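Local coordinates for protein general negative regulator of transcription subunit 2 (Saccharomyces cerevisiae, PDB 4BY6) that serves as a core component of the CCR4-NOT complex, needed for its integrity, and acts in transcriptional regulation and mRNA deadenylation, at residues N95-D100 and I124-Y129; K141-W146 and Y168-P173; L162-S167 and L185-I190. All blocks are in the same frame, centred on the assembly; numbering follows the deposited sequence.

Overall arrangement
All three contacts lie in the C-terminal NOT2/NOT3/NOT5 family region. Contact 1 belongs to its helical part, where the 95-100 loop meets helix 123-134; contacts 2 and 3 belong to the antiparallel sheet and share strand 163-172, which pairs with strand 145-149 in contact 2 and with strand 177-186 in contact 3. The centres of contacts 2 and 3 are about 13 Å apart, and the two are bridged by a probable hydrogen bond of 2.7 Å from Lys141 NZ to Asn188 O. Contact 1 is centred about 21 Å from contact 2 but touches it where Tyr129 packs on Trp146. Another protein chain reaches contacts 1 and 2, whereas no other protein chain of the assembly touches contact 3.

Contact 1: N95-D100 and I124-Y129; sequences NSIQND and IQELTY
Leu127 faces the 95-100 loop from helix 123-134 and carries most of the apolar packing through its two methyl groups. CD1 of Leu127 rests 3.5 Å from CB of Asp100, while CD2 lies alongside the Ile97 backbone, 3.6 Å from Ile97 O. The same CD2 meets Ile97 CD1 at 3.9 Å, the two side chains crossing obliquely. CG of Leu127 sits beside its own backbone N (chi1 -72°), which turns the branch toward the loop, and with chi2 at -170° CD1 reaches Asp100 and CD2 reaches Ile97. Ile97 CD1 bridges to the neighbouring helix residue, packing 4.0 Å from Glu126 CG. Glu126 thus offers its aliphatic part to the loop, and its carboxylate OE1 is hydrogen-bonded to a bound glycerol, probably from the crystallisation liquor.

Polar bonds act inside the loop and not between the segments. Asp100 OD2 accepts from Ser96 N at 2.6 Å, the donor standing above the carboxylate plane. Asp100 N in turn donates to Ser96 O at 2.9 Å, closing the turn a second time. Ser96 OG receives Asn99 N at 3.0 Å, which makes an ST motif. The other carboxylate oxygen of Asp100, OD1, forms a salt bridge with Arg103.

Asp100 occupies the N-cap position of helix 101-104, yet its side chain makes no capping bond; its carboxylate oxygens are used by Ser96 and Arg103. Leu127 also packs on Gln101 and Val104 of that helix. Overall, a compact turn leading into a short helix is laid by apolar side chains against helix 123-134, within the helical part of the NOT2/NOT3/NOT5 C-terminal region.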
# COMPACT_ATOMS: atom_id res chain seq x y z
N ASN E 95 -0.50 -28.67 -28.04
CA ASN E 95 0.61 -28.55 -28.97
C ASN E 95 0.32 -29.18 -30.31
O ASN E 95 1.20 -29.20 -31.16
CB ASN E 95 1.88 -29.18 -28.39
CG ASN E 95 2.36 -28.47 -27.14
OD1 ASN E 95 2.16 -27.26 -26.97
ND2 ASN E 95 3.01 -29.21 -26.25
N SER E 96 -0.89 -29.70 -30.51
CA SER E 96 -1.17 -30.44 -31.75
C SER E 96 -2.37 -29.96 -32.54
O SER E 96 -3.51 -30.16 -32.12
CB SER E 96 -1.36 -31.92 -31.46
OG SER E 96 -1.71 -32.59 -32.65
N ILE E 97 -2.11 -29.35 -33.69
CA ILE E 97 -3.18 -28.91 -34.58
C ILE E 97 -4.08 -30.10 -34.93
O ILE E 97 -5.29 -29.99 -34.94
CB ILE E 97 -2.62 -28.28 -35.89
CG1 ILE E 97 -1.82 -27.01 -35.59
CG2 ILE E 97 -3.74 -27.98 -36.87
CD1 ILE E 97 -2.68 -25.82 -35.28
N GLN E 98 -3.49 -31.26 -35.20
CA GLN E 98 -4.28 -32.37 -35.69
C GLN E 98 -5.10 -33.02 -34.56
O GLN E 98 -6.27 -33.33 -34.77
CB GLN E 98 -3.39 -33.40 -36.38
CG GLN E 98 -4.12 -34.42 -37.26
CD GLN E 98 -3.18 -35.53 -37.76
OE1 GLN E 98 -2.91 -36.51 -37.05
NE2 GLN E 98 -2.69 -35.38 -38.99
N ASN E 99 -4.52 -33.16 -33.37
CA ASN E 99 -5.16 -33.96 -32.31
C ASN E 99 -5.85 -33.16 -31.21
O ASN E 99 -6.48 -33.74 -30.33
CB ASN E 99 -4.14 -34.87 -31.64
CG ASN E 99 -3.52 -35.85 -32.60
OD1 ASN E 99 -4.11 -36.21 -33.63
ND2 ASN E 99 -2.31 -36.30 -32.28
N ASP E 100 -5.73 -31.84 -31.21
CA ASP E 100 -6.29 -31.10 -30.10
C ASP E 100 -7.63 -30.46 -30.46
O ASP E 100 -8.20 -29.72 -29.65
CB ASP E 100 -5.29 -30.05 -29.61
CG ASP E 100 -4.07 -30.68 -28.95
OD1 ASP E 100 -4.20 -31.83 -28.47
OD2 ASP E 100 -2.98 -30.04 -28.94
N ILE E 124 -3.01 -23.02 -29.89
CA ILE E 124 -4.35 -22.87 -29.36
C ILE E 124 -5.06 -21.64 -29.99
O ILE E 124 -6.27 -21.65 -30.19
CB ILE E 124 -4.32 -22.79 -27.80
CG1 ILE E 124 -5.73 -22.92 -27.22
CG2 ILE E 124 -3.68 -21.51 -27.33
CD1 ILE E 124 -6.49 -24.15 -27.73
N GLN E 125 -4.32 -20.61 -30.36
CA GLN E 125 -4.95 -19.47 -31.02
C GLN E 125 -5.50 -19.91 -32.38
O GLN E 125 -6.65 -19.60 -32.73
CB GLN E 125 -3.98 -18.30 -31.18
CG GLN E 125 -4.62 -17.04 -31.79
CD GLN E 125 -3.67 -15.86 -31.87
OE1 GLN E 125 -2.58 -15.94 -32.44
NE2 GLN E 125 -4.08 -14.75 -31.28
N GLU E 126 -4.69 -20.65 -33.14
CA GLU E 126 -5.14 -21.17 -34.42
C GLU E 126 -6.34 -22.15 -34.28
O GLU E 126 -7.27 -22.15 -35.11
CB GLU E 126 -3.99 -21.87 -35.14
CG GLU E 126 -4.36 -22.40 -36.51
CD GLU E 126 -4.48 -21.31 -37.56
OE1 GLU E 126 -4.05 -20.16 -37.30
OE2 GLU E 126 -5.03 -21.59 -38.64
N LEU E 127 -6.32 -22.99 -33.26
CA LEU E 127 -7.40 -23.94 -33.11
C LEU E 127 -8.71 -23.23 -32.73
O LEU E 127 -9.78 -23.55 -33.25
CB LEU E 127 -7.01 -25.02 -32.09
CG LEU E 127 -5.95 -26.04 -32.52
CD1 LEU E 127 -5.88 -27.15 -31.51
CD2 LEU E 127 -6.21 -26.64 -33.91
N THR E 128 -8.62 -22.24 -31.85
CA THR E 128 -9.82 -21.48 -31.50
C THR E 128 -10.31 -20.64 -32.68
O THR E 128 -11.50 -20.43 -32.86
CB THR E 128 -9.58 -20.58 -30.28
OG1 THR E 128 -8.38 -19.82 -30.46
CG2 THR E 128 -9.45 -21.43 -29.03
N TYR E 129 -9.39 -20.13 -33.49
CA TYR E 129 -9.81 -19.46 -34.70
C TYR E 129 -10.61 -20.42 -35.60
O TYR E 129 -11.67 -20.07 -36.11
CB TYR E 129 -8.61 -18.90 -35.46
CG TYR E 129 -8.96 -18.50 -36.88
CD1 TYR E 129 -9.55 -17.29 -37.14
CD2 TYR E 129 -8.76 -19.38 -37.95
CE1 TYR E 129 -9.88 -16.92 -38.43
CE2 TYR E 129 -9.09 -19.02 -39.24
CZ TYR E 129 -9.65 -17.78 -39.48
OH TYR E 129 -10.01 -17.40 -40.75

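Contact 2: K141-W146 and Y168-P173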
# COMPACT_ATOMS: atom_id res chain seq x y z
N LYS E 141 -10.49 -8.01 -39.18
CA LYS E 141 -9.04 -7.80 -39.17
C LYS E 141 -8.57 -6.52 -38.51
O LYS E 141 -7.60 -6.54 -37.74
CB LYS E 141 -8.52 -7.81 -40.60
CG LYS E 141 -8.71 -9.12 -41.33
CD LYS E 141 -8.42 -8.86 -42.78
CE LYS E 141 -8.65 -10.05 -43.64
NZ LYS E 141 -8.48 -9.60 -45.04
N THR E 142 -9.24 -5.40 -38.79
CA THR E 142 -8.76 -4.12 -38.27
C THR E 142 -9.38 -3.77 -36.91
O THR E 142 -8.80 -3.03 -36.12
CB THR E 142 -8.99 -2.96 -39.28
OG1 THR E 142 -10.33 -3.03 -39.78
CG2 THR E 142 -8.06 -3.08 -40.44
N LEU E 143 -10.56 -4.29 -36.61
CA LEU E 143 -11.11 -4.10 -35.27
C LEU E 143 -10.55 -5.15 -34.30
O LEU E 143 -10.66 -4.98 -33.09
CB LEU E 143 -12.63 -4.19 -35.30
CG LEU E 143 -13.43 -3.04 -35.90
CD1 LEU E 143 -14.94 -3.43 -35.97
CD2 LEU E 143 -13.22 -1.82 -35.06
N LYS E 144 -9.99 -6.24 -34.84
CA LYS E 144 -9.54 -7.39 -34.05
C LYS E 144 -10.65 -7.81 -33.10
O LYS E 144 -10.50 -7.87 -31.88
CB LYS E 144 -8.25 -7.05 -33.32
CG LYS E 144 -7.28 -6.36 -34.29
CD LYS E 144 -5.83 -6.75 -34.09
CE LYS E 144 -5.03 -6.43 -35.35
NZ LYS E 144 -3.68 -7.08 -35.38
N ALA E 145 -11.80 -8.07 -33.70
CA ALA E 145 -12.97 -8.44 -32.94
C ALA E 145 -13.78 -9.44 -33.75
O ALA E 145 -13.84 -9.32 -34.97
CB ALA E 145 -13.77 -7.23 -32.64
N TRP E 146 -14.40 -10.40 -33.06
CA TRP E 146 -15.24 -11.39 -33.74
C TRP E 146 -16.70 -10.94 -33.82
O TRP E 146 -17.26 -10.37 -32.86
CB TRP E 146 -15.19 -12.74 -33.03
CG TRP E 146 -13.87 -13.45 -33.06
CD1 TRP E 146 -12.82 -13.28 -32.22
CD2 TRP E 146 -13.50 -14.51 -33.95
NE1 TRP E 146 -11.80 -14.14 -32.54
CE2 TRP E 146 -12.20 -14.91 -33.60
CE3 TRP E 146 -14.14 -15.13 -35.02
CZ2 TRP E 146 -11.53 -15.91 -34.27
CZ3 TRP E 146 -13.48 -16.13 -35.68
CH2 TRP E 146 -12.18 -16.51 -35.31
N TYR E 168 -25.49 -7.73 -36.74
CA TYR E 168 -24.44 -8.62 -36.26
C TYR E 168 -24.33 -8.54 -34.77
O TYR E 168 -24.83 -7.61 -34.15
CB TYR E 168 -23.09 -8.25 -36.91
CG TYR E 168 -23.15 -8.24 -38.41
CD1 TYR E 168 -22.91 -9.39 -39.14
CD2 TYR E 168 -23.48 -7.08 -39.10
CE1 TYR E 168 -22.98 -9.39 -40.52
CE2 TYR E 168 -23.56 -7.08 -40.47
CZ TYR E 168 -23.31 -8.23 -41.18
OH TYR E 168 -23.37 -8.22 -42.55
N VAL E 169 -23.66 -9.52 -34.20
CA VAL E 169 -23.37 -9.59 -32.78
C VAL E 169 -21.86 -9.61 -32.69
O VAL E 169 -21.23 -10.54 -33.21
CB VAL E 169 -24.00 -10.85 -32.11
CG1 VAL E 169 -23.72 -10.88 -30.63
CG2 VAL E 169 -25.46 -10.88 -32.35
N PHE E 170 -21.29 -8.56 -32.09
CA PHE E 170 -19.84 -8.43 -31.87
C PHE E 170 -19.43 -8.90 -30.47
O PHE E 170 -20.12 -8.61 -29.50
CB PHE E 170 -19.41 -6.98 -32.04
CG PHE E 170 -19.44 -6.48 -33.45
CD1 PHE E 170 -20.62 -6.07 -34.05
CD2 PHE E 170 -18.26 -6.36 -34.17
CE1 PHE E 170 -20.62 -5.58 -35.36
CE2 PHE E 170 -18.26 -5.88 -35.47
CZ PHE E 170 -19.44 -5.49 -36.07
N PHE E 171 -18.31 -9.59 -30.34
CA PHE E 171 -17.87 -9.89 -28.98
C PHE E 171 -16.85 -8.87 -28.51
O PHE E 171 -15.84 -8.63 -29.17
CB PHE E 171 -17.31 -11.32 -28.86
CG PHE E 171 -16.89 -11.67 -27.46
CD1 PHE E 171 -17.84 -11.92 -26.47
CD2 PHE E 171 -15.54 -11.73 -27.11
CE1 PHE E 171 -17.46 -12.22 -25.16
CE2 PHE E 171 -15.15 -12.05 -25.81
CZ PHE E 171 -16.11 -12.29 -24.83
N ASP E 172 -17.14 -8.29 -27.35
CA ASP E 172 -16.31 -7.29 -26.67
C ASP E 172 -15.60 -7.95 -25.49
O ASP E 172 -16.22 -8.17 -24.44
CB ASP E 172 -17.18 -6.12 -26.20
CG ASP E 172 -16.39 -4.97 -25.56
OD1 ASP E 172 -15.19 -5.12 -25.21
OD2 ASP E 172 -17.01 -3.89 -25.40
N PRO E 173 -14.30 -8.21 -25.65
CA PRO E 173 -13.48 -8.95 -24.67
C PRO E 173 -13.18 -8.13 -23.42
O PRO E 173 -12.76 -8.71 -22.41
CB PRO E 173 -12.18 -9.25 -25.44
CG PRO E 173 -12.41 -8.72 -26.87
CD PRO E 173 -13.50 -7.70 -26.77
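Trp146 and Phe171 join strands 145-149 and 163-172, antiparallel neighbours in the sheet of the NOT2/NOT3/NOT5 C-terminal region. The link is a backbone hydrogen bond from Phe171 N to Trp146 O, 2.8 Å long and fairly straight (164° at the hydrogen). Trp146 O also takes a CA-H...O contact from Phe170 CA at 3.4 Å, so one carbonyl faces two successive residues of the partner strand. Further along, Val169 pairs through its backbone with Thr148, continuing the ladder.

Side-chain packing across the pair is sparse. Leu143 CD1 touches Phe170 CE2 at 4.2 Å, the two side chains crossing at about a right angle. CB of Ala145 lies 4.3 Å from Phe171 O. The larger groups serve other layers. CG of Phe171 is anti to the backbone N (chi1 -178°), which carries the ring away from the 141-146 segment and onto Phe113 of helix 109-118, where the two rings stack; Trp146 meets Phe116 of that helix edge-to-face. Phe170 instead engages Arg181 of strand 177-186 in a cation-pi contact.

Lys144 and Ala145 both face His140, forming a G1 beta bulge where the chain turns from strand 138-140 into strand 145-149. A G1-bulged turn leading into an antiparallel strand pair of a curled sheet is consistent with an SH3-like fold.

Contact 3: L162-S167 and L185-I190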
# COMPACT_ATOMS: atom_id res chain seq x y z
N LEU E 162 -18.79 -5.51 -52.63
CA LEU E 162 -17.62 -5.49 -51.75
C LEU E 162 -18.00 -5.42 -50.27
O LEU E 162 -17.16 -5.57 -49.38
CB LEU E 162 -16.71 -4.32 -52.13
CG LEU E 162 -16.27 -4.32 -53.59
CD1 LEU E 162 -15.43 -3.07 -53.82
CD2 LEU E 162 -15.51 -5.59 -53.93
N SER E 163 -19.29 -5.23 -50.02
CA SER E 163 -19.79 -5.12 -48.66
C SER E 163 -21.23 -5.59 -48.55
O SER E 163 -21.92 -5.77 -49.55
CB SER E 163 -19.68 -3.66 -48.20
OG SER E 163 -20.42 -2.82 -49.06
N GLU E 164 -21.67 -5.80 -47.31
CA GLU E 164 -23.07 -6.10 -47.06
C GLU E 164 -23.50 -5.31 -45.86
O GLU E 164 -22.69 -5.02 -44.97
CB GLU E 164 -23.29 -7.60 -46.83
CG GLU E 164 -22.58 -8.15 -45.63
CD GLU E 164 -22.79 -9.64 -45.45
OE1 GLU E 164 -22.86 -10.35 -46.48
OE2 GLU E 164 -22.83 -10.11 -44.28
N ARG E 165 -24.78 -4.97 -45.81
CA ARG E 165 -25.30 -4.25 -44.67
C ARG E 165 -26.21 -5.19 -43.92
O ARG E 165 -27.11 -5.79 -44.51
CB ARG E 165 -26.02 -2.98 -45.11
CG ARG E 165 -26.24 -2.03 -43.99
CD ARG E 165 -27.22 -0.97 -44.37
NE ARG E 165 -27.93 -0.53 -43.18
CZ ARG E 165 -28.88 0.39 -43.18
NH1 ARG E 165 -29.22 1.00 -44.31
NH2 ARG E 165 -29.47 0.71 -42.04
N GLY E 166 -25.97 -5.35 -42.63
CA GLY E 166 -26.74 -6.32 -41.87
C GLY E 166 -26.65 -6.17 -40.37
O GLY E 166 -25.97 -5.27 -39.87
N SER E 167 -27.32 -7.06 -39.66
CA SER E 167 -27.30 -7.05 -38.20
C SER E 167 -26.34 -8.12 -37.68
O SER E 167 -26.38 -9.26 -38.12
CB SER E 167 -28.70 -7.27 -37.65
OG SER E 167 -28.66 -7.26 -36.24
N LEU E 185 -20.49 -3.89 -43.45
CA LEU E 185 -19.37 -4.80 -43.32
C LEU E 185 -18.68 -5.06 -44.64
O LEU E 185 -19.33 -5.48 -45.61
CB LEU E 185 -19.88 -6.12 -42.76
CG LEU E 185 -18.85 -7.21 -42.76
CD1 LEU E 185 -17.73 -6.83 -41.78
CD2 LEU E 185 -19.55 -8.49 -42.36
N PHE E 186 -17.38 -4.84 -44.68
CA PHE E 186 -16.61 -5.04 -45.90
C PHE E 186 -15.94 -6.39 -45.90
O PHE E 186 -15.23 -6.71 -44.95
CB PHE E 186 -15.57 -3.94 -46.08
CG PHE E 186 -16.14 -2.68 -46.65
CD1 PHE E 186 -16.74 -1.73 -45.83
CD2 PHE E 186 -16.11 -2.45 -48.02
CE1 PHE E 186 -17.29 -0.57 -46.37
CE2 PHE E 186 -16.66 -1.30 -48.56
CZ PHE E 186 -17.24 -0.36 -47.72
N TYR E 187 -16.13 -7.16 -46.97
CA TYR E 187 -15.64 -8.53 -47.00
C TYR E 187 -14.11 -8.64 -46.97
O TYR E 187 -13.59 -9.61 -46.43
CB TYR E 187 -16.17 -9.25 -48.23
CG TYR E 187 -17.68 -9.36 -48.31
CD1 TYR E 187 -18.41 -10.08 -47.37
CD2 TYR E 187 -18.39 -8.74 -49.34
CE1 TYR E 187 -19.79 -10.18 -47.45
CE2 TYR E 187 -19.77 -8.83 -49.42
CZ TYR E 187 -20.47 -9.56 -48.48
OH TYR E 187 -21.86 -9.67 -48.57
N ASN E 188 -13.38 -7.67 -47.54
CA ASN E 188 -11.91 -7.68 -47.45
C ASN E 188 -11.40 -7.52 -45.98
O ASN E 188 -10.21 -7.66 -45.71
CB ASN E 188 -11.27 -6.61 -48.38
CG ASN E 188 -11.53 -5.17 -47.94
OD1 ASN E 188 -12.24 -4.89 -46.97
ND2 ASN E 188 -10.94 -4.24 -48.67
N ALA E 189 -12.31 -7.22 -45.06
CA ALA E 189 -11.94 -6.91 -43.70
C ALA E 189 -12.17 -8.09 -42.74
O ALA E 189 -11.77 -8.05 -41.57
CB ALA E 189 -12.73 -5.70 -43.22
N ILE E 190 -12.81 -9.15 -43.22
CA ILE E 190 -13.04 -10.28 -42.34
C ILE E 190 -12.38 -11.53 -42.89
O ILE E 190 -12.18 -11.65 -44.10
CB ILE E 190 -14.54 -10.54 -42.12
CG1 ILE E 190 -15.28 -10.60 -43.45
CG2 ILE E 190 -15.18 -9.46 -41.26
CD1 ILE E 190 -16.76 -10.98 -43.27
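Ser163 and Glu164 pair with Phe186 and Leu185 at the open end of the antiparallel hairpin built from strands 163-172 and 177-186. Glu164 and Leu185 are a hydrogen-bonded pair: Glu164 N donates to Leu185 O and Leu185 N to Glu164 O, each at 2.9 Å. Just past the paired residues, Tyr187 N donates to Leu162 O at 3.1 Å.

Ser163 and Phe186 form the adjoining non-hydrogen-bonded pair. Ser163 CB sits over one face of the Phe186 ring in a CH-pi contact, 3.8 Å from the centroid, while Ser163 OG is hydrogen-bonded to Ser158.

Glu164 and Leu185 share the other face, side by side. Glu164 CG lies between the backbone N and the carbonyl carbon (chi1 62°), and the chain extended beyond it brings OE1 to the Tyr187 hydroxyl, at the ring edge; the modelled bond is doubtfully short. The carboxylate and ring planes stand 79° apart. Glu164 OE2 is hydrogen-bonded to Tyr168 OH. Replacing Tyr187 by an alanine would probably leave Glu164 OE1 without this mate and uncover the Ser163 backbone, against which Tyr187 CE2 packs. Beyond Phe186 the chain leaves the strand for a short 3-10 segment, 187-189; the contact is the open end of an antiparallel beta hairpin.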